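Local coordinates for D-isomer specific 2-hydroxyacid dehydrogenase family protein (Aeromonas salmonicida subsp. salmonicida, PDB 3HG7), which probably acts as an NAD-dependent oxidoreductase of the D-isomer specific 2-hydroxyacid dehydrogenase family, at residues Gln5-Leu10 / Arg31-Asp36; Leu92-Gly97 / Gly308-Asp313; Arg141-Leu146 / Met164-Val169. The protein carries 1 engineered substitution. All coordinates share one frame; numbering follows the deposited sequence.

Contact 1 of 3, residues Gln5-Leu10 / Arg31-Asp36; sequences QRTLLL and RILRAD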
ATOM      1  N   GLN A   5      -0.068 -13.900  32.928  1.00 36.63           N
ATOM      2  CA  GLN A   5       0.750 -12.629  33.024  1.00 33.29           C
ATOM      3  C   GLN A   5       0.366 -11.423  32.158  1.00 28.30           C
ATOM      4  O   GLN A   5      -0.121 -10.430  32.706  1.00 28.45           O
ATOM      5  CB  GLN A   5       2.279 -12.797  33.036  1.00 34.15           C
ATOM      6  CG  GLN A   5       2.977 -11.596  33.753  1.00 29.70           C
ATOM      7  CD  GLN A   5       4.204 -10.999  33.031  1.00 34.55           C
ATOM      8  OE1 GLN A   5       5.015 -10.269  33.634  1.00 30.52           O
ATOM      9  NE2 GLN A   5       4.351 -11.307  31.764  1.00 29.70           N
ATOM     10  N   ARG A   6       0.655 -11.459  30.855  1.00 22.88           N
ATOM     11  CA  ARG A   6      -0.011 -10.540  29.937  1.00 18.61           C
ATOM     12  C   ARG A   6      -0.975 -11.314  29.060  1.00 15.54           C
ATOM     13  O   ARG A   6      -0.832 -12.528  28.887  1.00 15.54           O
ATOM     14  CB  ARG A   6       0.974  -9.773  29.046  1.00 17.31           C
ATOM     15  CG  ARG A   6       1.775  -8.684  29.794  1.00 11.76           C
ATOM     16  CD  ARG A   6       2.662  -7.937  28.818  1.00 15.54           C
ATOM     17  NE  ARG A   6       3.577  -6.994  29.481  1.00 12.24           N
ATOM     18  CZ  ARG A   6       4.806  -7.290  29.890  1.00 16.75           C
ATOM     19  NH1 ARG A   6       5.578  -6.344  30.415  1.00 13.41           N
ATOM     20  NH2 ARG A   6       5.277  -8.523  29.772  1.00 13.17           N
ATOM     21  N   THR A   7      -1.937 -10.586  28.504  1.00 12.51           N
ATOM     22  CA  THR A   7      -2.935 -11.140  27.582  1.00 10.33           C
ATOM     23  C   THR A   7      -2.846 -10.435  26.235  1.00  9.80           C
ATOM     24  O   THR A   7      -2.817  -9.215  26.194  1.00 10.22           O
ATOM     25  CB  THR A   7      -4.337 -10.960  28.165  1.00 10.24           C
ATOM     26  OG1 THR A   7      -4.464 -11.771  29.353  1.00 11.29           O
ATOM     27  CG2 THR A   7      -5.437 -11.416  27.146  1.00 11.02           C
ATOM     28  N   LEU A   8      -2.764 -11.221  25.170  1.00  9.85           N
ATOM     29  CA  LEU A   8      -2.826 -10.734  23.793  1.00  9.86           C
ATOM     30  C   LEU A   8      -4.222 -11.089  23.275  1.00 10.71           C
ATOM     31  O   LEU A   8      -4.669 -12.222  23.451  1.00 12.25           O
ATOM     32  CB  LEU A   8      -1.807 -11.453  22.925  1.00  9.64           C
ATOM     33  CG  LEU A   8      -1.977 -11.355  21.391  1.00 12.45           C
ATOM     34  CD1 LEU A   8      -1.855  -9.898  20.899  1.00 10.81           C
ATOM     35  CD2 LEU A   8      -0.932 -12.227  20.719  1.00 10.77           C
ATOM     36  N   LEU A   9      -4.892 -10.130  22.642  1.00 10.71           N
ATOM     37  CA  LEU A   9      -6.151 -10.437  21.947  1.00  9.85           C
ATOM     38  C   LEU A   9      -5.935 -10.333  20.439  1.00  8.53           C
ATOM     39  O   LEU A   9      -5.441  -9.312  19.982  1.00  7.88           O
ATOM     40  CB  LEU A   9      -7.283  -9.494  22.383  1.00 10.99           C
ATOM     41  CG  LEU A   9      -8.653  -9.707  21.674  1.00 11.19           C
ATOM     42  CD1 LEU A   9      -9.204 -11.102  21.962  1.00 12.22           C
ATOM     43  CD2 LEU A   9      -9.669  -8.660  22.189  1.00 12.70           C
ATOM     44  N   LEU A  10      -6.364 -11.372  19.691  1.00  8.71           N
ATOM     45  CA  LEU A  10      -6.269 -11.410  18.225  1.00 10.44           C
ATOM     46  C   LEU A  10      -7.635 -11.028  17.671  1.00 11.13           C
ATOM     47  O   LEU A  10      -8.625 -11.663  18.013  1.00 12.76           O
ATOM     48  CB  LEU A  10      -5.925 -12.829  17.758  1.00 11.93           C
ATOM     49  CG  LEU A  10      -4.558 -13.331  18.254  1.00 11.37           C
ATOM     50  CD1 LEU A  10      -4.361 -14.741  17.815  1.00 13.49           C
ATOM     51  CD2 LEU A  10      -3.467 -12.440  17.643  1.00 13.10           C
ATOM     52  N   ARG A  31      -0.940 -14.985  27.624  1.00 17.19           N
ATOM     53  CA  ARG A  31      -2.209 -15.670  27.288  1.00 17.95           C
ATOM     54  C   ARG A  31      -2.700 -15.116  25.944  1.00 17.60           C
ATOM     55  O   ARG A  31      -2.832 -13.899  25.797  1.00 18.42           O
ATOM     56  CB  ARG A  31      -3.263 -15.434  28.367  1.00 19.11           C
ATOM     57  CG  ARG A  31      -4.592 -16.140  28.103  1.00 22.75           C
ATOM     58  CD  ARG A  31      -5.630 -15.925  29.215  1.00 21.05           C
ATOM     59  NE  ARG A  31      -5.893 -14.514  29.522  1.00 23.03           N
ATOM     60  CZ  ARG A  31      -7.066 -14.035  29.936  1.00 22.21           C
ATOM     61  NH1 ARG A  31      -8.122 -14.846  30.069  1.00 23.64           N
ATOM     62  NH2 ARG A  31      -7.199 -12.741  30.199  1.00 23.07           N
ATOM     63  N   ILE A  32      -2.999 -16.003  24.999  1.00 16.02           N
ATOM     64  CA  ILE A  32      -3.419 -15.609  23.651  1.00 16.53           C
ATOM     65  C   ILE A  32      -4.903 -15.878  23.496  1.00 16.23           C
ATOM     66  O   ILE A  32      -5.355 -17.027  23.614  1.00 17.04           O
ATOM     67  CB  ILE A  32      -2.611 -16.338  22.557  1.00 17.87           C
ATOM     68  CG1 ILE A  32      -1.133 -15.942  22.673  1.00 18.82           C
ATOM     69  CG2 ILE A  32      -3.174 -16.034  21.168  1.00 17.71           C
ATOM     70  CD1 ILE A  32      -0.189 -16.820  21.846  1.00 21.78           C
ATOM     71  N   LEU A  33      -5.661 -14.810  23.297  1.00 15.28           N
ATOM     72  CA  LEU A  33      -7.108 -14.915  23.216  1.00 15.49           C
ATOM     73  C   LEU A  33      -7.466 -14.540  21.818  1.00 15.19           C
ATOM     74  O   LEU A  33      -6.692 -13.855  21.143  1.00 14.26           O
ATOM     75  CB  LEU A  33      -7.796 -13.957  24.187  1.00 15.75           C
ATOM     76  CG  LEU A  33      -7.568 -14.166  25.686  1.00 17.52           C
ATOM     77  CD1 LEU A  33      -8.483 -13.211  26.472  1.00 17.15           C
ATOM     78  CD2 LEU A  33      -7.854 -15.608  26.071  1.00 16.20           C
ATOM     79  N   ARG A  34      -8.637 -14.996  21.379  1.00 14.98           N
ATOM     80  CA  ARG A  34      -9.009 -14.741  20.010  1.00 14.85           C
ATOM     81  C   ARG A  34     -10.477 -14.330  19.963  1.00 14.02           C
ATOM     82  O   ARG A  34     -11.319 -14.933  20.642  1.00 13.26           O
ATOM     83  CB  ARG A  34      -8.758 -16.024  19.211  1.00 16.20           C
ATOM     84  CG  ARG A  34      -9.343 -16.078  17.859  1.00 13.26           C
ATOM     85  CD  ARG A  34      -8.920 -17.390  17.186  1.00 16.55           C
ATOM     86  NE  ARG A  34      -9.711 -17.659  16.010  1.00 15.72           N
ATOM     87  CZ  ARG A  34      -9.662 -18.779  15.292  1.00 16.35           C
ATOM     88  NH1 ARG A  34      -8.807 -19.743  15.615  1.00 16.26           N
ATOM     89  NH2 ARG A  34     -10.440 -18.909  14.221  1.00 17.75           N
ATOM     90  N   ALA A  35     -10.798 -13.326  19.150  1.00 13.74           N
ATOM     91  CA  ALA A  35     -12.229 -13.038  18.897  1.00 14.25           C
ATOM     92  C   ALA A  35     -12.485 -12.867  17.420  1.00 12.28           C
ATOM     93  O   ALA A  35     -11.931 -11.964  16.825  1.00 11.07           O
ATOM     94  CB  ALA A  35     -12.661 -11.800  19.675  1.00 14.83           C
ATOM     95  N   ASP A  36     -13.325 -13.742  16.840  1.00 12.78           N
ATOM     96  CA  ASP A  36     -13.610 -13.751  15.397  1.00 14.03           C
ATOM     97  C   ASP A  36     -14.750 -12.838  14.957  1.00 13.43           C
ATOM     98  O   ASP A  36     -14.979 -12.673  13.751  1.00 14.15           O
ATOM     99  CB  ASP A  36     -13.874 -15.186  14.893  1.00 16.35           C
ATOM    100  CG  ASP A  36     -12.581 -15.981  14.624  1.00 32.78           C
ATOM    101  OD1 ASP A  36     -11.486 -15.599  15.094  1.00 17.91           O
ATOM    102  OD2 ASP A  36     -12.666 -17.020  13.938  1.00 18.84           O
TER
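R31 grips T7 side-on: NE and NH2 of the guanidinium both point at OG1, with NH2 3.0 Å and NE 3.1 Å from that oxygen. OG1 lies at the edge of the group, only 5° out of its plane, and each N-H reaches it with a moderate bend. The two side chains run alongside each other on the same face of the sheet. The arginine chain leaves extended, with CG anti to the backbone N, then bends at CG-CD (chi3 55°), which swings the NE/NH2 edge toward T7. CD1 of L33 sits over the centre of one guanidinium face, 3.8 Å above the plane, and also touches CG2 of T7 at 3.6 Å; OG1 at the edge and this methyl on the face together limit how the group can turn. NH2 has a second partner, a salt bridge to E47. On the sheet face of T7, R31 and L33, CD1 of L9 packs against CB of L33 and also reaches CB of A35, with helix 38-44 covering them. The other sheet face carries L8, L10, I32 and R34: CD1 of L10 meets CG2 of I32 at 3.8 Å, while L8 and I32 both reach L22 of helix 15-24. R34 binds D36 with NE to OD1 and NH2 to OD2, one nitrogen to each oxygen, and turns NH1 to E19. Between the two faces runs a parallel ladder in which R6 O, R31 O, L8 O, L33 O and L10 O accept in turn, the last from A35 N at 3.0 Å. Strand 6-11 lies between 50-53, bonded through T7 and L9, and 30-34, outermost within the chain. Strand 6-11, helix 15-24 and strand 30-34 make a beta-alpha-beta unit at the margin of a five-stranded parallel sheet.

Contact 2 of 3, residues Leu92-Gly97 / Gly308-Asp313; sequences LTNVRG and GKIDFD
I310 points its side chain at L92, its inner carbons lying against that residue and its tip against N94. CB lies 3.5 Å from L92 O, the carbonyl that accepts the hydrogen bond from I310 N at 2.8 Å. CG2 turns to CD2 of L92 at 4.1 Å; CG1, on the other branch, stands by L92 O and CG. With chi2 at -61° the chain bends at CG1, and the tip, CD1, ends 3.8 Å from CG of N94, whose side chain it crosses at about a right angle. The backbones pair through a single bridge between T93 and K309, closed at its other end by N94 N donating to G308 O at 2.9 Å, and a water accepts from L92 N and donates to I310 O. The C-terminal tail, 211 residues on in the chain, thus lies against the last strand, 91-93, of the five-stranded parallel sheet and the turn that leaves it. OD1 of N94 also comes near G308 O, though both are acceptors; ND2 is held by A76 O. G308 has a positive phi (78°), and its backbone lies close to T93 and N94. L92 also meets F312: CB is 4.0 Å from CZ, and CD2 lies equally near CE1. The F312 ring in turn makes an edge-to-face contact with Y90. OG1 of T93 is hydrogen-bonded to Q72 and W70.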
ATOM      1  N   LEU A  92       1.063   2.398  19.458  1.00 11.64           N
ATOM      2  CA  LEU A  92       0.584   1.801  18.198  1.00 11.72           C
ATOM      3  C   LEU A  92       1.768   1.552  17.263  1.00 10.73           C
ATOM      4  O   LEU A  92       2.581   2.467  17.040  1.00 11.60           O
ATOM      5  CB  LEU A  92      -0.420   2.738  17.521  1.00 12.59           C
ATOM      6  CG  LEU A  92      -0.937   2.337  16.128  1.00 13.19           C
ATOM      7  CD1 LEU A  92      -1.767   1.023  16.140  1.00 13.25           C
ATOM      8  CD2 LEU A  92      -1.748   3.522  15.646  1.00 13.15           C
ATOM      9  N   THR A  93       1.873   0.331  16.722  1.00  9.97           N
ATOM     10  CA  THR A  93       2.818   0.053  15.630  1.00 10.41           C
ATOM     11  C   THR A  93       2.092  -0.455  14.392  1.00 11.56           C
ATOM     12  O   THR A  93       1.054  -1.106  14.488  1.00 11.00           O
ATOM     13  CB  THR A  93       3.873  -0.984  16.026  1.00  8.77           C
ATOM     14  OG1 THR A  93       3.202  -2.156  16.462  1.00 12.25           O
ATOM     15  CG2 THR A  93       4.774  -0.460  17.171  1.00 11.64           C
ATOM     16  N   ASN A  94       2.640  -0.165  13.224  1.00 11.97           N
ATOM     17  CA  ASN A  94       2.050  -0.699  12.014  1.00 13.09           C
ATOM     18  C   ASN A  94       2.991  -1.718  11.422  1.00 12.97           C
ATOM     19  O   ASN A  94       3.945  -2.134  12.097  1.00 13.24           O
ATOM     20  CB  ASN A  94       1.708   0.433  11.055  1.00 14.57           C
ATOM     21  CG  ASN A  94       2.938   1.047  10.414  1.00 18.59           C
ATOM     22  OD1 ASN A  94       4.039   1.008  10.977  1.00 15.72           O
ATOM     23  ND2 ASN A  94       2.757   1.633   9.228  1.00 15.22           N
ATOM     24  N   VAL A  95       2.738  -2.106  10.164  1.00 12.55           N
ATOM     25  CA  VAL A  95       3.538  -3.077   9.449  1.00 13.36           C
ATOM     26  C   VAL A  95       4.323  -2.311   8.375  1.00 15.31           C
ATOM     27  O   VAL A  95       3.734  -1.574   7.572  1.00 15.57           O
ATOM     28  CB  VAL A  95       2.605  -4.219   8.806  1.00 13.37           C
ATOM     29  CG1 VAL A  95       3.405  -5.073   7.854  1.00 21.94           C
ATOM     30  CG2 VAL A  95       2.039  -5.095   9.894  1.00 22.11           C
ATOM     31  N   ARG A  96       5.651  -2.405   8.419  1.00 15.67           N
ATOM     32  CA  ARG A  96       6.462  -1.810   7.361  1.00 17.66           C
ATOM     33  C   ARG A  96       7.604  -2.700   6.891  1.00 16.24           C
ATOM     34  O   ARG A  96       7.996  -3.630   7.580  1.00 14.77           O
ATOM     35  CB  ARG A  96       6.934  -0.409   7.757  1.00 20.94           C
ATOM     36  CG  ARG A  96       7.887  -0.342   8.934  1.00 44.03           C
ATOM     37  CD  ARG A  96       8.834   0.819   8.684  1.00 25.93           C
ATOM     38  NE  ARG A  96      10.098   0.744   9.427  1.00 45.12           N
ATOM     39  CZ  ARG A  96      11.108  -0.082   9.145  1.00 28.46           C
ATOM     40  NH1 ARG A  96      11.024  -0.959   8.145  1.00 44.81           N
ATOM     41  NH2 ARG A  96      12.206  -0.043   9.900  1.00 45.14           N
ATOM     42  N   GLY A  97       8.134  -2.420   5.692  1.00 15.90           N
ATOM     43  CA  GLY A  97       9.330  -3.099   5.240  1.00 16.57           C
ATOM     44  C   GLY A  97       9.160  -4.470   4.599  1.00 18.01           C
ATOM     45  O   GLY A  97      10.150  -5.072   4.152  1.00 18.34           O
ATOM     46  N   GLY A 308       8.279   0.367  13.892  1.00 17.09           N
ATOM     47  CA  GLY A 308       7.026   0.644  13.218  1.00 16.75           C
ATOM     48  C   GLY A 308       6.136   1.508  14.086  1.00 15.63           C
ATOM     49  O   GLY A 308       4.928   1.577  13.875  1.00 13.91           O
ATOM     50  N   LYS A 309       6.738   2.170  15.063  1.00 15.92           N
ATOM     51  CA  LYS A 309       5.981   2.940  16.020  1.00 17.72           C
ATOM     52  C   LYS A 309       5.371   4.152  15.339  1.00 19.14           C
ATOM     53  O   LYS A 309       6.048   4.864  14.589  1.00 19.65           O
ATOM     54  CB  LYS A 309       6.865   3.394  17.197  1.00 18.53           C
ATOM     55  CG  LYS A 309       6.268   4.535  17.964  1.00 26.66           C
ATOM     56  CD  LYS A 309       5.353   4.017  19.026  1.00 20.65           C
ATOM     57  CE  LYS A 309       6.021   4.167  20.366  1.00 27.46           C
ATOM     58  NZ  LYS A 309       5.458   5.284  21.152  1.00 22.31           N
ATOM     59  N   ILE A 310       4.109   4.401  15.655  1.00 19.16           N
ATOM     60  CA  ILE A 310       3.352   5.519  15.126  1.00 21.10           C
ATOM     61  C   ILE A 310       3.323   6.670  16.124  1.00 22.67           C
ATOM     62  O   ILE A 310       2.984   6.489  17.291  1.00 22.58           O
ATOM     63  CB  ILE A 310       1.906   5.072  14.767  1.00 21.65           C
ATOM     64  CG1 ILE A 310       1.942   3.951  13.724  1.00 15.48           C
ATOM     65  CG2 ILE A 310       1.051   6.246  14.323  1.00 17.19           C
ATOM     66  CD1 ILE A 310       2.584   4.299  12.377  1.00 21.85           C
ATOM     67  N   ASP A 311       3.713   7.854  15.666  1.00 24.91           N
ATOM     68  CA  ASP A 311       3.662   9.056  16.493  1.00 28.53           C
ATOM     69  C   ASP A 311       2.277   9.667  16.320  1.00 30.39           C
ATOM     70  O   ASP A 311       1.919  10.089  15.220  1.00 30.71           O
ATOM     71  CB  ASP A 311       4.752  10.049  16.059  1.00 30.08           C
ATOM     72  CG  ASP A 311       4.754  11.337  16.884  1.00 40.29           C
ATOM     73  OD1 ASP A 311       4.441  11.301  18.101  1.00 31.63           O
ATOM     74  OD2 ASP A 311       5.085  12.398  16.307  1.00 31.36           O
ATOM     75  N   PHE A 312       1.491   9.695  17.391  1.00 32.43           N
ATOM     76  CA  PHE A 312       0.150  10.277  17.319  1.00 34.66           C
ATOM     77  C   PHE A 312       0.169  11.774  16.912  1.00 37.56           C
ATOM     78  O   PHE A 312      -0.743  12.248  16.221  1.00 38.54           O
ATOM     79  CB  PHE A 312      -0.628  10.024  18.618  1.00 33.99           C
ATOM     80  CG  PHE A 312      -1.161   8.606  18.744  1.00 26.79           C
ATOM     81  CD1 PHE A 312      -2.021   8.080  17.780  1.00 33.23           C
ATOM     82  CD2 PHE A 312      -0.808   7.807  19.826  1.00 33.43           C
ATOM     83  CE1 PHE A 312      -2.524   6.782  17.894  1.00 26.99           C
ATOM     84  CE2 PHE A 312      -1.308   6.502  19.949  1.00 26.97           C
ATOM     85  CZ  PHE A 312      -2.160   5.990  18.978  1.00 33.15           C
ATOM     86  N   ASP A 313       1.233  12.483  17.294  1.00 38.70           N
ATOM     87  CA  ASP A 313       1.475  13.858  16.834  1.00 40.23           C
ATOM     88  C   ASP A 313       2.292  13.890  15.537  1.00 40.90           C
ATOM     89  O   ASP A 313       1.754  13.764  14.430  1.00 41.31           O
ATOM     90  CB  ASP A 313       2.206  14.655  17.915  1.00 40.81           C
ATOM     91  CG  ASP A 313       1.608  14.444  19.293  1.00 50.89           C
ATOM     92  OD1 ASP A 313       2.308  13.899  20.176  1.00 41.43           O
ATOM     93  OD2 ASP A 313       0.430  14.809  19.487  1.00 41.42           O
TER
HETATM   94  O   HOH W   1       1.934   5.072  19.362  1.00 16.35           O

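Contact 3 of 3, residues Arg141-Leu146 / Met164-Val169; sequences RTLLIL and MKVLGV. Engineered in segment 164-169: V169 (natural residue Ile).
R141-L146 and M164-V169 run parallel, the axes of strands 142-146 and 165-169 4.7 Å apart and 20° askew, with residues paired from T142-K165 to L146-V169. Five backbone hydrogen bonds join them, alternating in direction from K165 N to R141 O through to V169 N to I145 O; the one from L143 N to K165 O, 2.7 Å long, is nearly straight at 174°. M164 stands just ahead of the ladder. Its chain bends at the thioether (chi3 95°), bringing CE to CB of L143 at 3.7 Å. On the face shared by L143, I145 and V166, CD1 of I145 touches CG1 of V166 at 4.2 Å, with helix 150-161 covering this face through I155 and A156. G168 pairs with I145 in register, and its CA lies 3.3 Å from I145 O, a CA-H...O contact. The opposite face holds T142, L144, L146, K165, L167 and V169. L144 has CG anti to its N, which carries CD1 across to the other strand, 3.4 Å from L167 O and 4.0 Å from CG2 of V169, an engineered residue that is Ile in nature. CD2 of L146 lies alongside CB of V169 at 3.7 Å, and helix 188-193 covers this end through L188. At the start of the strands, CG2 of T142 packs on CB of K165. The pair belongs to the beta-alpha-beta unit 142-146, 150-161, 165-169 of the probable Rossmann-type NAD-binding domain. Across it the polar bonding is all backbone, which fixes the register, while mostly aliphatic side-chain contacts fill both faces.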
ATOM      1  N   ARG A 141      13.106   2.071 -21.550  1.00 18.09           N
ATOM      2  CA  ARG A 141      12.008   2.942 -21.163  1.00 17.87           C
ATOM      3  C   ARG A 141      12.283   3.509 -19.773  1.00 17.58           C
ATOM      4  O   ARG A 141      13.077   2.933 -19.028  1.00 17.70           O
ATOM      5  CB  ARG A 141      10.717   2.134 -21.122  1.00 19.93           C
ATOM      6  CG  ARG A 141      10.552   1.215 -22.285  1.00 27.31           C
ATOM      7  CD  ARG A 141       9.774   1.876 -23.353  1.00 23.27           C
ATOM      8  NE  ARG A 141       8.447   2.300 -22.901  1.00 28.36           N
ATOM      9  CZ  ARG A 141       7.450   2.572 -23.736  1.00 24.76           C
ATOM     10  NH1 ARG A 141       6.285   2.989 -23.275  1.00 28.56           N
ATOM     11  NH2 ARG A 141       7.631   2.422 -25.046  1.00 28.83           N
ATOM     12  N   THR A 142      11.632   4.624 -19.431  1.00 16.29           N
ATOM     13  CA  THR A 142      11.902   5.316 -18.169  1.00 17.06           C
ATOM     14  C   THR A 142      10.819   5.098 -17.136  1.00 16.59           C
ATOM     15  O   THR A 142       9.643   5.442 -17.359  1.00 16.10           O
ATOM     16  CB  THR A 142      11.955   6.823 -18.340  1.00 19.52           C
ATOM     17  OG1 THR A 142      10.780   7.233 -19.062  1.00 27.28           O
ATOM     18  CG2 THR A 142      13.203   7.229 -19.098  1.00 24.17           C
ATOM     19  N   LEU A 143      11.243   4.570 -15.992  1.00 16.28           N
ATOM     20  CA  LEU A 143      10.358   4.379 -14.844  1.00 16.37           C
ATOM     21  C   LEU A 143      10.594   5.561 -13.917  1.00 17.43           C
ATOM     22  O   LEU A 143      11.722   5.787 -13.525  1.00 17.03           O
ATOM     23  CB  LEU A 143      10.705   3.072 -14.120  1.00 16.15           C
ATOM     24  CG  LEU A 143       9.890   2.664 -12.882  1.00 14.93           C
ATOM     25  CD1 LEU A 143       8.387   2.713 -13.148  1.00 15.92           C
ATOM     26  CD2 LEU A 143      10.278   1.272 -12.351  1.00 16.32           C
ATOM     27  N   LEU A 144       9.541   6.323 -13.614  1.00 18.11           N
ATOM     28  CA  LEU A 144       9.562   7.316 -12.528  1.00 18.39           C
ATOM     29  C   LEU A 144       8.819   6.778 -11.308  1.00 17.78           C
ATOM     30  O   LEU A 144       7.641   6.395 -11.422  1.00 17.51           O
ATOM     31  CB  LEU A 144       8.854   8.595 -12.967  1.00 19.16           C
ATOM     32  CG  LEU A 144       8.808   9.696 -11.912  1.00 26.05           C
ATOM     33  CD1 LEU A 144      10.217  10.016 -11.410  1.00 19.88           C
ATOM     34  CD2 LEU A 144       8.113  10.928 -12.448  1.00 19.61           C
ATOM     35  N   ILE A 145       9.474   6.786 -10.147  1.00 18.60           N
ATOM     36  CA  ILE A 145       8.843   6.344  -8.900  1.00 19.04           C
ATOM     37  C   ILE A 145       8.829   7.501  -7.892  1.00 21.51           C
ATOM     38  O   ILE A 145       9.870   8.144  -7.660  1.00 22.38           O
ATOM     39  CB  ILE A 145       9.559   5.117  -8.278  1.00 18.18           C
ATOM     40  CG1 ILE A 145       9.673   3.980  -9.298  1.00 21.24           C
ATOM     41  CG2 ILE A 145       8.841   4.669  -6.971  1.00 20.75           C
ATOM     42  CD1 ILE A 145      10.502   2.773  -8.822  1.00 19.49           C
ATOM     43  N   LEU A 146       7.642   7.779  -7.358  1.00 22.04           N
ATOM     44  CA  LEU A 146       7.446   8.744  -6.276  1.00 23.28           C
ATOM     45  C   LEU A 146       7.399   7.986  -4.964  1.00 24.20           C
ATOM     46  O   LEU A 146       6.451   7.261  -4.671  1.00 24.97           O
ATOM     47  CB  LEU A 146       6.154   9.547  -6.469  1.00 23.40           C
ATOM     48  CG  LEU A 146       5.811  10.054  -7.868  1.00 29.84           C
ATOM     49  CD1 LEU A 146       4.679  11.050  -7.756  1.00 24.22           C
ATOM     50  CD2 LEU A 146       7.009  10.689  -8.549  1.00 24.28           C
ATOM     51  N   MET A 164      15.086  -0.870 -17.738  1.00 15.15           N
ATOM     52  CA  MET A 164      14.521   0.484 -17.689  1.00 15.26           C
ATOM     53  C   MET A 164      15.506   1.473 -17.060  1.00 17.15           C
ATOM     54  O   MET A 164      16.335   1.086 -16.237  1.00 17.40           O
ATOM     55  CB  MET A 164      13.219   0.481 -16.875  1.00 14.37           C
ATOM     56  CG  MET A 164      12.050  -0.164 -17.625  1.00  8.46           C
ATOM     57  SD  MET A 164      10.603  -0.443 -16.635  1.00 11.84           S
ATOM     58  CE  MET A 164       9.629   1.030 -16.998  1.00  4.52           C
ATOM     59  N   LYS A 165      15.387   2.744 -17.439  1.00 18.64           N
ATOM     60  CA  LYS A 165      15.981   3.839 -16.692  1.00 21.26           C
ATOM     61  C   LYS A 165      15.080   4.036 -15.485  1.00 21.29           C
ATOM     62  O   LYS A 165      13.849   3.901 -15.605  1.00 20.94           O
ATOM     63  CB  LYS A 165      16.037   5.129 -17.524  1.00 23.18           C
ATOM     64  CG  LYS A 165      17.025   5.081 -18.700  1.00 39.57           C
ATOM     65  CD  LYS A 165      17.498   6.486 -19.194  1.00 26.53           C
ATOM     66  CE  LYS A 165      17.731   7.542 -18.058  1.00 39.81           C
ATOM     67  NZ  LYS A 165      18.416   7.077 -16.796  1.00 27.83           N
ATOM     68  N   VAL A 166      15.683   4.314 -14.323  1.00 21.03           N
ATOM     69  CA  VAL A 166      14.896   4.482 -13.087  1.00 22.02           C
ATOM     70  C   VAL A 166      15.225   5.785 -12.371  1.00 22.48           C
ATOM     71  O   VAL A 166      16.358   5.985 -11.891  1.00 22.18           O
ATOM     72  CB  VAL A 166      14.973   3.258 -12.110  1.00 21.59           C
ATOM     73  CG1 VAL A 166      13.998   3.445 -10.976  1.00 15.37           C
ATOM     74  CG2 VAL A 166      14.610   1.936 -12.836  1.00 15.13           C
ATOM     75  N   LEU A 167      14.229   6.670 -12.335  1.00 21.73           N
ATOM     76  CA  LEU A 167      14.346   7.947 -11.656  1.00 21.07           C
ATOM     77  C   LEU A 167      13.418   7.966 -10.454  1.00 20.93           C
ATOM     78  O   LEU A 167      12.279   7.493 -10.532  1.00 18.64           O
ATOM     79  CB  LEU A 167      13.952   9.093 -12.572  1.00 21.88           C
ATOM     80  CG  LEU A 167      14.616   9.269 -13.938  1.00 14.02           C
ATOM     81  CD1 LEU A 167      13.993  10.451 -14.664  1.00 22.31           C
ATOM     82  CD2 LEU A 167      16.130   9.429 -13.857  1.00 21.97           C
ATOM     83  N   GLY A 168      13.900   8.539  -9.358  1.00 22.32           N
ATOM     84  CA  GLY A 168      13.101   8.621  -8.136  1.00 24.14           C
ATOM     85  C   GLY A 168      12.820  10.050  -7.735  1.00 26.07           C
ATOM     86  O   GLY A 168      13.581  10.962  -8.068  1.00 26.64           O
ATOM     87  N   VAL A 169      11.727  10.236  -7.002  1.00 27.33           N
ATOM     88  CA  VAL A 169      11.336  11.537  -6.464  1.00 28.33           C
ATOM     89  C   VAL A 169      11.041  11.378  -4.967  1.00 30.17           C
ATOM     90  O   VAL A 169      10.532  10.333  -4.533  1.00 29.27           O
ATOM     91  CB  VAL A 169      10.156  12.144  -7.272  1.00 27.72           C
ATOM     92  CG1 VAL A 169       9.411  13.206  -6.469  1.00 26.62           C
ATOM     93  CG2 VAL A 169      10.681  12.741  -8.568  1.00 26.33           C
TER

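Overall arrangement
The contacts fall in two parallel sheets. Contacts 1 and 2 both reach the five-stranded sheet, at its outermost strands 30-34 and 91-93, with centres 21 Å apart and no touch between them. Contact 3 lies within the separate seven-stranded sheet, its centre 45 Å from that of contact 1 and on the other side of the chain's centre. Along the chain contact 1 closes first; contact 2 then opens at strand 91-93 and closes only at the C-terminal tail, so contact 3 is nested inside its loop. The chain therefore leaves the first sheet, builds the probable NAD-binding domain, and returns, helix 286-301 and the tail packing on the domain where it began.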